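Local coordinates for chitin binding protein (Streptomyces lividans, PDB 5FTZ), which is a copper-dependent lytic polysaccharide monooxygenase of family AA10 that probably cleaves chitin chains oxidatively, at residues H1-V13 and S80-A92. Sequence-based numbering, arbitrary orientation.
With CU (copper (II) ion), chain B.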
loop_
_atom_site.group_PDB
_atom_site.type_symbol
_atom_site.label_atom_id
_atom_site.label_comp_id
_atom_site.label_asym_id
_atom_site.label_seq_id
_atom_site.Cartn_x
_atom_site.Cartn_y
_atom_site.Cartn_z
ATOM N N HIS A 1 -8.901 9.714 9.838
ATOM C CA HIS A 1 -9.515 10.820 10.646
ATOM C C HIS A 1 -9.008 10.772 12.057
ATOM O O HIS A 1 -9.012 9.737 12.725
ATOM C CB HIS A 1 -11.042 10.809 10.571
ATOM C CG HIS A 1 -11.566 11.238 9.230
ATOM N ND1 HIS A 1 -11.289 10.567 8.068
ATOM C CD2 HIS A 1 -12.305 12.302 8.855
ATOM C CE1 HIS A 1 -11.818 11.185 7.031
ATOM N NE2 HIS A 1 -12.452 12.240 7.491
ATOM N N GLY A 2 -8.494 11.911 12.506
ATOM C CA GLY A 2 -7.934 12.015 13.832
ATOM C C GLY A 2 -7.322 13.363 14.082
ATOM O O GLY A 2 -7.228 14.190 13.177
ATOM N N TYR A 3 -6.788 13.537 15.298
ATOM C CA TYR A 3 -6.180 14.807 15.699
ATOM C C TYR A 3 -5.209 14.501 16.834
ATOM O O TYR A 3 -5.307 13.470 17.500
ATOM C CB TYR A 3 -7.267 15.802 16.189
ATOM C CG TYR A 3 -8.190 15.251 17.218
ATOM C CD1 TYR A 3 -7.855 15.245 18.562
ATOM C CD2 TYR A 3 -9.378 14.661 16.851
ATOM C CE1 TYR A 3 -8.647 14.620 19.509
ATOM C CE2 TYR A 3 -10.245 14.088 17.793
ATOM C CZ TYR A 3 -9.864 14.069 19.129
ATOM O OH TYR A 3 -10.656 13.547 20.132
ATOM N N THR A 4 -4.394 15.464 17.167
ATOM C CA THR A 4 -3.528 15.324 18.332
ATOM C C THR A 4 -4.237 15.862 19.571
ATOM O O THR A 4 -4.837 16.950 19.560
ATOM C CB THR A 4 -2.214 16.083 18.157
ATOM O OG1 THR A 4 -2.528 17.326 17.583
ATOM C CG2 THR A 4 -1.232 15.348 17.237
ATOM N N ASP A 5 -4.111 15.108 20.644
ATOM C CA ASP A 5 -4.546 15.621 21.951
ATOM C C ASP A 5 -3.390 15.863 22.916
ATOM O O ASP A 5 -3.613 16.490 23.914
ATOM C CB ASP A 5 -5.706 14.815 22.580
ATOM C CG ASP A 5 -5.306 13.544 23.077
ATOM O OD1 ASP A 5 -4.251 13.037 22.748
ATOM O OD2 ASP A 5 -6.060 12.947 23.901
ATOM N N LEU A 6 -2.169 15.508 22.525
ATOM C CA LEU A 6 -0.962 15.917 23.263
ATOM C C LEU A 6 0.115 16.273 22.262
ATOM O O LEU A 6 0.532 15.395 21.489
ATOM C CB LEU A 6 -0.397 14.832 24.212
ATOM C CG LEU A 6 -1.268 14.467 25.365
ATOM C CD1 LEU A 6 -0.759 13.214 26.029
ATOM C CD2 LEU A 6 -1.376 15.630 26.363
ATOM N N PRO A 7 0.588 17.538 22.212
ATOM C CA PRO A 7 0.005 18.699 22.873
ATOM C C PRO A 7 -1.350 18.991 22.197
ATOM O O PRO A 7 -1.465 18.808 20.976
ATOM C CB PRO A 7 1.031 19.806 22.549
ATOM C CG PRO A 7 1.680 19.407 21.269
ATOM C CD PRO A 7 1.601 17.903 21.206
ATOM N N VAL A 8 -2.331 19.390 22.974
ATOM C CA VAL A 8 -3.684 19.519 22.441
ATOM C C VAL A 8 -3.735 20.492 21.276
ATOM O O VAL A 8 -3.231 21.620 21.359
ATOM C CB VAL A 8 -4.701 19.814 23.548
ATOM C CG1 VAL A 8 -4.480 21.153 24.162
ATOM C CG2 VAL A 8 -6.093 19.659 23.000
ATOM N N SER A 9 -4.377 20.083 20.193
ATOM C CA SER A 9 -4.467 20.869 18.969
ATOM C C SER A 9 -5.635 21.814 18.985
ATOM O O SER A 9 -6.573 21.687 19.759
ATOM C CB SER A 9 -4.561 19.946 17.772
ATOM O OG SER A 9 -5.679 19.050 17.903
ATOM N N ARG A 10 -5.587 22.820 18.111
ATOM C CA ARG A 10 -6.637 23.798 17.998
ATOM C C ARG A 10 -7.979 23.165 17.739
ATOM O O ARG A 10 -8.979 23.633 18.311
ATOM C CB ARG A 10 -6.277 24.891 16.982
ATOM C CG ARG A 10 -5.146 25.807 17.395
ATOM C CD ARG A 10 -4.853 26.823 16.314
ATOM N NE ARG A 10 -3.735 27.695 16.717
ATOM C CZ ARG A 10 -3.135 28.563 15.908
ATOM N NH1 ARG A 10 -3.538 28.708 14.664
ATOM N NH2 ARG A 10 -2.086 29.254 16.374
ATOM N N GLN A 11 -8.049 22.182 16.854
ATOM C CA GLN A 11 -9.348 21.584 16.609
ATOM C C GLN A 11 -9.911 20.941 17.863
ATOM O O GLN A 11 -11.145 20.960 18.064
ATOM C CB GLN A 11 -9.287 20.600 15.432
ATOM C CG GLN A 11 -8.209 19.519 15.446
ATOM C CD GLN A 11 -7.013 19.900 14.649
ATOM O OE1 GLN A 11 -6.371 20.898 14.940
ATOM N NE2 GLN A 11 -6.685 19.119 13.658
ATOM N N LYS A 12 -9.056 20.370 18.693
ATOM C CA LYS A 12 -9.549 19.729 19.904
ATOM C C LYS A 12 -9.914 20.738 20.972
ATOM O O LYS A 12 -10.920 20.516 21.683
ATOM C CB LYS A 12 -8.518 18.726 20.404
ATOM C CG LYS A 12 -8.941 17.898 21.623
ATOM C CD LYS A 12 -10.252 17.157 21.410
ATOM C CE LYS A 12 -10.448 16.147 22.532
ATOM N NZ LYS A 12 -11.658 15.356 22.230
ATOM N N VAL A 13 -9.193 21.847 21.124
ATOM C CA VAL A 13 -9.622 22.852 22.064
ATOM C C VAL A 13 -10.927 23.485 21.637
ATOM O O VAL A 13 -11.733 23.863 22.504
ATOM C CB VAL A 13 -8.588 23.936 22.421
ATOM C CG1 VAL A 13 -7.333 23.293 23.013
ATOM C CG2 VAL A 13 -8.241 24.846 21.336
ATOM N N SER A 80 12.148 14.950 26.546
ATOM C CA SER A 80 11.273 13.975 25.903
ATOM C C SER A 80 9.811 14.261 26.261
ATOM O O SER A 80 9.480 14.763 27.313
ATOM C CB SER A 80 11.643 12.555 26.311
ATOM O OG SER A 80 11.108 11.681 25.359
ATOM N N TYR A 81 8.928 13.949 25.323
ATOM C CA TYR A 81 7.504 14.259 25.462
ATOM C C TYR A 81 6.694 13.193 24.760
ATOM O O TYR A 81 7.113 12.672 23.725
ATOM C CB TYR A 81 7.244 15.642 24.868
ATOM C CG TYR A 81 5.817 16.179 25.015
ATOM C CD1 TYR A 81 5.431 16.836 26.157
ATOM C CD2 TYR A 81 4.902 16.039 24.009
ATOM C CE1 TYR A 81 4.133 17.341 26.332
ATOM C CE2 TYR A 81 3.575 16.497 24.121
ATOM C CZ TYR A 81 3.214 17.167 25.267
ATOM O OH TYR A 81 1.889 17.627 25.431
ATOM N N THR A 82 5.552 12.828 25.322
ATOM C CA THR A 82 4.614 11.912 24.636
ATOM C C THR A 82 3.679 12.680 23.743
ATOM O O THR A 82 2.849 13.450 24.224
ATOM C CB THR A 82 3.834 11.103 25.650
ATOM O OG1 THR A 82 4.743 10.202 26.292
ATOM C CG2 THR A 82 2.740 10.292 24.998
ATOM N N PHE A 83 3.807 12.460 22.435
ATOM C CA PHE A 83 2.888 13.017 21.456
ATOM C C PHE A 83 1.779 12.007 21.283
ATOM O O PHE A 83 2.059 10.795 21.239
ATOM C CB PHE A 83 3.633 13.297 20.127
ATOM C CG PHE A 83 4.624 14.379 20.250
ATOM C CD1 PHE A 83 5.943 14.096 20.655
ATOM C CD2 PHE A 83 4.278 15.683 20.003
ATOM C CE1 PHE A 83 6.857 15.109 20.812
ATOM C CE2 PHE A 83 5.211 16.695 20.149
ATOM C CZ PHE A 83 6.492 16.401 20.562
ATOM N N ARG A 84 0.518 12.446 21.243
ATOM C CA ARG A 84 -0.571 11.511 21.197
ATOM C C ARG A 84 -1.648 11.961 20.207
ATOM O O ARG A 84 -2.061 13.134 20.214
ATOM C CB ARG A 84 -1.173 11.366 22.585
ATOM C CG ARG A 84 -2.236 10.300 22.710
ATOM C CD ARG A 84 -2.664 10.020 24.155
ATOM N NE ARG A 84 -3.475 11.074 24.669
ATOM C CZ ARG A 84 -3.627 11.377 25.962
ATOM N NH1 ARG A 84 -2.973 10.699 26.905
ATOM N NH2 ARG A 84 -4.416 12.374 26.309
ATOM N N TRP A 85 -2.074 11.002 19.400
ATOM C CA TRP A 85 -3.171 11.125 18.454
ATOM C C TRP A 85 -4.337 10.331 18.949
ATOM O O TRP A 85 -4.176 9.181 19.463
ATOM C CB TRP A 85 -2.798 10.569 17.073
ATOM C CG TRP A 85 -1.844 11.451 16.268
ATOM C CD1 TRP A 85 -0.475 11.559 16.471
ATOM C CD2 TRP A 85 -2.155 12.365 15.244
ATOM N NE1 TRP A 85 0.057 12.474 15.636
ATOM C CE2 TRP A 85 -0.929 12.946 14.805
ATOM C CE3 TRP A 85 -3.329 12.711 14.601
ATOM C CZ2 TRP A 85 -0.909 13.933 13.793
ATOM C CZ3 TRP A 85 -3.301 13.664 13.592
ATOM C CH2 TRP A 85 -2.082 14.242 13.181
ATOM N N GLN A 86 -5.525 10.816 18.642
ATOM C CA GLN A 86 -6.775 10.059 18.816
ATOM C C GLN A 86 -7.366 9.912 17.441
ATOM O O GLN A 86 -7.446 10.887 16.667
ATOM C CB GLN A 86 -7.764 10.825 19.702
ATOM C CG GLN A 86 -7.261 11.105 21.094
ATOM C CD GLN A 86 -7.095 9.931 22.019
ATOM O OE1 GLN A 86 -7.508 8.813 21.711
ATOM N NE2 GLN A 86 -6.495 10.188 23.167
ATOM N N PHE A 87 -7.724 8.684 17.022
ATOM C CA PHE A 87 -8.256 8.472 15.707
ATOM C C PHE A 87 -9.738 8.009 15.756
ATOM O O PHE A 87 -10.113 7.236 16.628
ATOM C CB PHE A 87 -7.463 7.373 15.004
ATOM C CG PHE A 87 -5.998 7.672 14.880
ATOM C CD1 PHE A 87 -5.523 8.630 14.028
ATOM C CD2 PHE A 87 -5.072 7.020 15.693
ATOM C CE1 PHE A 87 -4.163 8.880 13.939
ATOM C CE2 PHE A 87 -3.732 7.282 15.601
ATOM C CZ PHE A 87 -3.262 8.218 14.731
ATOM N N THR A 88 -10.522 8.483 14.825
ATOM C CA THR A 88 -11.864 7.965 14.600
ATOM C C THR A 88 -11.880 7.002 13.419
ATOM O O THR A 88 -12.856 6.252 13.290
ATOM C CB THR A 88 -12.862 9.089 14.340
ATOM O OG1 THR A 88 -12.427 9.836 13.214
ATOM C CG2 THR A 88 -12.899 10.064 15.506
ATOM N N ALA A 89 -10.860 7.049 12.543
ATOM C CA ALA A 89 -10.673 6.059 11.473
ATOM C C ALA A 89 -9.158 5.792 11.352
ATOM O O ALA A 89 -8.369 6.715 11.018
ATOM C CB ALA A 89 -11.272 6.523 10.186
ATOM N N ARG A 90 -8.737 4.548 11.589
ATOM C CA ARG A 90 -7.300 4.174 11.719
ATOM C C ARG A 90 -6.630 3.733 10.392
ATOM O O ARG A 90 -6.294 2.563 10.178
ATOM C CB ARG A 90 -7.187 3.046 12.714
ATOM C CG ARG A 90 -7.521 3.476 14.138
ATOM C CD ARG A 90 -8.031 2.311 14.944
ATOM N NE ARG A 90 -7.051 1.261 15.040
ATOM C CZ ARG A 90 -7.271 0.090 15.615
ATOM N NH1 ARG A 90 -8.441 -0.170 16.225
ATOM N NH2 ARG A 90 -6.300 -0.810 15.602
ATOM N N HIS A 91 -6.411 4.680 9.536
ATOM C CA HIS A 91 -5.979 4.352 8.179
ATOM C C HIS A 91 -4.552 3.852 8.179
ATOM O O HIS A 91 -3.740 4.242 9.049
ATOM C CB HIS A 91 -5.942 5.614 7.341
ATOM C CG HIS A 91 -7.242 6.331 7.222
ATOM N ND1 HIS A 91 -8.373 5.733 6.715
ATOM C CD2 HIS A 91 -7.598 7.597 7.567
ATOM C CE1 HIS A 91 -9.366 6.591 6.726
ATOM N NE2 HIS A 91 -8.927 7.721 7.257
ATOM N N ALA A 92 -4.219 2.994 7.239
ATOM C CA ALA A 92 -2.836 2.658 6.917
ATOM C C ALA A 92 -2.065 3.974 6.774
ATOM O O ALA A 92 -2.512 4.909 6.119
ATOM C CB ALA A 92 -2.747 1.853 5.636
HETATM CU CU CU B . -9.885 9.248 7.881
#
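Thr4 and Trp85 meet on the buried face of an antiparallel strand pair, 2-6 against 80-87, that illustrates how one sheet can present a packed inner side and a polar outer one. A chi1 of 43° sets CG2 anti to the carbonyl carbon, beside the backbone N, and the Thr4 methyl sits over the indole face, 3.5 Å from the centroid of the five-membered ring of Trp85 and 17° off its normal, a CH-pi contact. Trp85 NE1 is hydrogen-bonded to Tyr98 OH, while Ala153 of strand 148-157 touches both side chains. Gly2 lies against Phe87 on the same face, a non-hydrogen-bonded pair with their CA atoms 4.0 Å apart.

The other face, partly exposed, carries a salt bridge between Asp5 and Arg84. Arg84, its chain bent at chi3 (74°), approaches side-on: Arg84 NE reaches Asp5 OD1 at 2.9 Å, on the syn side, and Arg84 NH2 reaches Asp5 OD2 at 3.0 Å. From the opposite face of the carboxylate Gln86 NE2 also bonds to Asp5 OD2, at 2.9 Å, while Gln86 OE1 goes to Thr134. Leu6 CD1 rests over the centre of the guanidinium, 3.4 Å from Arg84 CZ. With an alanine here instead of Arg84, the Asp5 carboxylate would probably lose its countercharge, keeping Gln86 as its remaining side-chain partner across the strands, and Leu6 would lose its flat platform.

Asp5 and Leu6 both face Arg84 in a classic beta bulge. At the far end His1 O accepts from the backbone N of both Thr88 and Ala89, anchoring the N-terminus where copper is bound by His1 N at 2.2 Å, His1 ND1 and His91 NE2: the histidine brace characteristic of lytic polysaccharide monooxygenases.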